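Local coordinates for tapirin (PDB 6N2C), which probably binds cellulose through its beta-helical C-terminal domain, helping an extremely thermophilic bacterium adhere to plant biomass, at residues 356-361 with 377-382. Residues are numbered along the deposited sequence; the frame is centred on the assembly and turned at random.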
ATOM      1  N   TYR A 356      -1.028  -9.231 -19.055  1.00 15.37           N
ATOM      2  CA  TYR A 356      -0.006  -8.702 -19.944  1.00 16.18           C
ATOM      3  C   TYR A 356       1.389  -8.684 -19.317  1.00 16.17           C
ATOM      4  O   TYR A 356       1.548  -8.273 -18.177  1.00 20.61           O
ATOM      5  CB  TYR A 356      -0.340  -7.263 -20.330  1.00 15.85           C
ATOM      6  CG  TYR A 356      -1.694  -7.072 -21.002  1.00 17.63           C
ATOM      7  CD1 TYR A 356      -1.841  -7.218 -22.411  1.00 18.20           C
ATOM      8  CD2 TYR A 356      -2.785  -6.705 -20.283  1.00 17.41           C
ATOM      9  CE1 TYR A 356      -3.107  -7.035 -22.993  1.00 20.00           C
ATOM     10  CE2 TYR A 356      -3.998  -6.456 -20.876  1.00 23.53           C
ATOM     11  CZ  TYR A 356      -4.154  -6.640 -22.223  1.00 21.88           C
ATOM     12  OH  TYR A 356      -5.370  -6.452 -22.787  1.00 27.02           O
ATOM     13  N   ALA A 357       2.359  -9.134 -20.057  1.00 17.62           N
ATOM     14  CA  ALA A 357       3.725  -9.164 -19.644  1.00 18.35           C
ATOM     15  C   ALA A 357       4.692  -8.931 -20.762  1.00 18.51           C
ATOM     16  O   ALA A 357       4.425  -9.025 -21.972  1.00 16.62           O
ATOM     17  CB  ALA A 357       4.034 -10.537 -19.009  1.00 20.56           C
ATOM     18  N   ASN A 358       5.866  -8.483 -20.352  1.00 17.68           N
ATOM     19  CA  ASN A 358       7.063  -8.508 -21.188  1.00 18.85           C
ATOM     20  C   ASN A 358       7.614  -9.963 -21.135  1.00 20.03           C
ATOM     21  O   ASN A 358       7.243 -10.772 -21.965  1.00 19.31           O
ATOM     22  CB  ASN A 358       8.049  -7.469 -20.695  1.00 19.27           C
ATOM     23  CG  ASN A 358       9.299  -7.445 -21.510  1.00 24.01           C
ATOM     24  OD1 ASN A 358       9.244  -7.645 -22.712  1.00 23.98           O
ATOM     25  ND2 ASN A 358      10.430  -7.206 -20.877  1.00 26.78           N
ATOM     26  N   ASN A 359       8.422 -10.321 -20.128  1.00 18.50           N
ATOM     27  CA  ASN A 359       8.845 -11.706 -19.937  1.00 20.79           C
ATOM     28  C   ASN A 359       7.919 -12.427 -19.018  1.00 19.58           C
ATOM     29  O   ASN A 359       7.487 -11.899 -17.998  1.00 18.74           O
ATOM     30  CB  ASN A 359      10.282 -11.773 -19.452  1.00 21.71           C
ATOM     31  CG  ASN A 359      11.227 -11.150 -20.451  1.00 28.36           C
ATOM     32  OD1 ASN A 359      11.066 -11.318 -21.675  1.00 31.03           O
ATOM     33  ND2 ASN A 359      12.144 -10.354 -19.974  1.00 27.75           N
ATOM     34  N   LEU A 360       7.560 -13.666 -19.377  1.00 16.60           N
ATOM     35  CA  LEU A 360       6.730 -14.487 -18.509  1.00 19.89           C
ATOM     36  C   LEU A 360       7.500 -15.799 -18.301  1.00 19.16           C
ATOM     37  O   LEU A 360       7.774 -16.532 -19.289  1.00 17.36           O
ATOM     38  CB  LEU A 360       5.358 -14.752 -19.145  1.00 18.78           C
ATOM     39  CG  LEU A 360       4.510 -15.785 -18.392  1.00 23.80           C
ATOM     40  CD1 LEU A 360       4.241 -15.455 -16.923  1.00 23.57           C
ATOM     41  CD2 LEU A 360       3.208 -16.087 -19.057  1.00 24.74           C
ATOM     42  N   ASP A 361       7.885 -16.090 -17.069  1.00 18.47           N
ATOM     43  CA  ASP A 361       8.715 -17.299 -16.808  1.00 20.37           C
ATOM     44  C   ASP A 361       7.974 -18.163 -15.837  1.00 22.14           C
ATOM     45  O   ASP A 361       7.492 -17.648 -14.837  1.00 19.99           O
ATOM     46  CB  ASP A 361      10.029 -16.898 -16.148  1.00 21.12           C
ATOM     47  CG  ASP A 361      11.038 -16.229 -17.078  1.00 26.19           C
ATOM     48  OD1 ASP A 361      10.649 -15.407 -17.925  1.00 28.70           O
ATOM     49  OD2 ASP A 361      12.287 -16.530 -16.929  1.00 31.14           O
ATOM     50  N   TYR A 377      -0.768 -12.516 -22.558  1.00 15.76           N
ATOM     51  CA  TYR A 377       0.021 -11.919 -23.599  1.00 16.39           C
ATOM     52  C   TYR A 377       1.454 -11.696 -23.059  1.00 18.20           C
ATOM     53  O   TYR A 377       1.610 -11.092 -22.001  1.00 19.96           O
ATOM     54  CB  TYR A 377      -0.554 -10.521 -24.013  1.00 18.31           C
ATOM     55  CG  TYR A 377      -1.906 -10.512 -24.558  1.00 17.19           C
ATOM     56  CD1 TYR A 377      -3.015 -10.492 -23.773  1.00 16.33           C
ATOM     57  CD2 TYR A 377      -2.080 -10.546 -25.936  1.00 20.63           C
ATOM     58  CE1 TYR A 377      -4.287 -10.514 -24.282  1.00 20.51           C
ATOM     59  CE2 TYR A 377      -3.332 -10.547 -26.476  1.00 22.57           C
ATOM     60  CZ  TYR A 377      -4.429 -10.514 -25.680  1.00 21.66           C
ATOM     61  OH  TYR A 377      -5.683 -10.551 -26.243  1.00 26.07           O
ATOM     62  N   CYS A 378       2.454 -12.172 -23.785  1.00 16.94           N
ATOM     63  CA  CYS A 378       3.836 -11.926 -23.472  1.00 17.07           C
ATOM     64  C   CYS A 378       4.723 -11.684 -24.686  1.00 19.20           C
ATOM     65  O   CYS A 378       4.415 -12.125 -25.823  1.00 18.72           O
ATOM     66  CB  CYS A 378       4.421 -13.013 -22.530  1.00 20.07           C
ATOM     67  SG  CYS A 378       4.486 -14.624 -23.349  1.00 21.77           S
ATOM     68  N   ASN A 379       5.865 -11.031 -24.439  1.00 16.28           N
ATOM     69  CA  ASN A 379       6.903 -10.961 -25.440  1.00 23.05           C
ATOM     70  C   ASN A 379       7.736 -12.252 -25.454  1.00 24.16           C
ATOM     71  O   ASN A 379       7.823 -12.937 -26.484  1.00 24.51           O
ATOM     72  CB  ASN A 379       7.773  -9.736 -25.239  1.00 23.87           C
ATOM     73  CG  ASN A 379       9.029  -9.776 -26.166  1.00 32.14           C
ATOM     74  OD1 ASN A 379       8.947 -10.228 -27.316  1.00 37.28           O
ATOM     75  ND2 ASN A 379      10.140  -9.231 -25.692  1.00 36.83           N
ATOM     76  N   ASN A 380       8.278 -12.657 -24.296  1.00 20.30           N
ATOM     77  CA  ASN A 380       8.985 -13.901 -24.223  1.00 21.46           C
ATOM     78  C   ASN A 380       8.327 -14.780 -23.191  1.00 20.61           C
ATOM     79  O   ASN A 380       7.943 -14.300 -22.114  1.00 20.28           O
ATOM     80  CB  ASN A 380      10.451 -13.685 -23.904  1.00 19.85           C
ATOM     81  CG  ASN A 380      11.198 -12.980 -25.016  1.00 26.35           C
ATOM     82  OD1 ASN A 380      11.065 -13.293 -26.209  1.00 21.36           O
ATOM     83  ND2 ASN A 380      12.056 -12.024 -24.614  1.00 31.54           N
ATOM     84  N   LEU A 381       8.226 -16.074 -23.512  1.00 21.33           N
ATOM     85  CA  LEU A 381       7.689 -17.111 -22.627  1.00 18.87           C
ATOM     86  C   LEU A 381       8.781 -18.120 -22.361  1.00 21.36           C
ATOM     87  O   LEU A 381       9.327 -18.671 -23.325  1.00 19.09           O
ATOM     88  CB  LEU A 381       6.572 -17.824 -23.276  1.00 20.40           C
ATOM     89  CG  LEU A 381       5.898 -19.003 -22.511  1.00 21.53           C
ATOM     90  CD1 LEU A 381       5.346 -18.495 -21.220  1.00 21.34           C
ATOM     91  CD2 LEU A 381       4.788 -19.625 -23.282  1.00 23.03           C
ATOM     92  N   LYS A 382       9.113 -18.365 -21.080  1.00 18.50           N
ATOM     93  CA  LYS A 382      10.057 -19.421 -20.680  1.00 20.92           C
ATOM     94  C   LYS A 382       9.344 -20.408 -19.799  1.00 19.82           C
ATOM     95  O   LYS A 382       8.719 -20.015 -18.823  1.00 22.61           O
ATOM     96  CB  LYS A 382      11.278 -18.872 -19.929  1.00 22.21           C
ATOM     97  CG  LYS A 382      12.276 -19.933 -19.487  1.00 25.40           C
ATOM     98  CD  LYS A 382      13.476 -19.261 -18.846  1.00 28.12           C
ATOM     99  CE  LYS A 382      14.509 -20.234 -18.347  1.00 31.75           C
ATOM    100  NZ  LYS A 382      15.181 -21.119 -19.396  1.00 33.65           N
TER
HETATM  101  O   HOH W   1      10.642 -15.107 -20.545  0.98 25.18           O
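Matching torsions set Asn359 and Asn380 side by side: in each, CG stands opposite the carbonyl carbon (chi1 near -64°), and the two amide planes are only 9° apart. ND2 of Asn380 then donates to OD1 of Asn359 at 3.2 Å, tilted somewhat from that carbonyl plane, while OD1 of Asn380 is taken by the backbone N of Thr399. Like asparagines so bonded on successive coils resemble a two-rung asparagine ladder, as in other parallel beta-helices. One residue earlier Asn358 and Asn379 also lie side by side, but with CG anti to the backbone N, and a weak bond joins Asn379 ND2 to Asn358 OD1.

The backbone turns at this corner, and Asn358 O grips it twice, accepting from Asn379 N at 2.8 Å, in the carbonyl plane on a lone pair, and from Asn380 N at 3.2 Å, tilted out of it. Beyond the turn the pairing is regular and parallel: Leu360 N donates to Asn380 O, and Lys382 N to Leu360 O at 2.9 Å, nearly straight.

On the buried face Leu360 lies beside Leu381, CD2 to CD1 3.9 Å, and its CB packs on Cys378 CB. On the outer side, with Asn359 and Asn380, the rings of Tyr356 and Tyr377 point the same way, their planes 15° apart but slid so they barely overlap, with CE1 of Tyr356 3.5 Å from CD1 of Tyr377. There Asp361 OD2 rests against the aliphatic CD of Lys382, whose NZ is 6.0 Å away.

The contact joins two successive coils where strands 354-356 and 374-378 bend into 359-363 and 380-384; strands 333-335 and 338-341 flank the first coil on one side, 393-396 and 400-403 the second on the other, and Phe442 meets the Tyr377 ring.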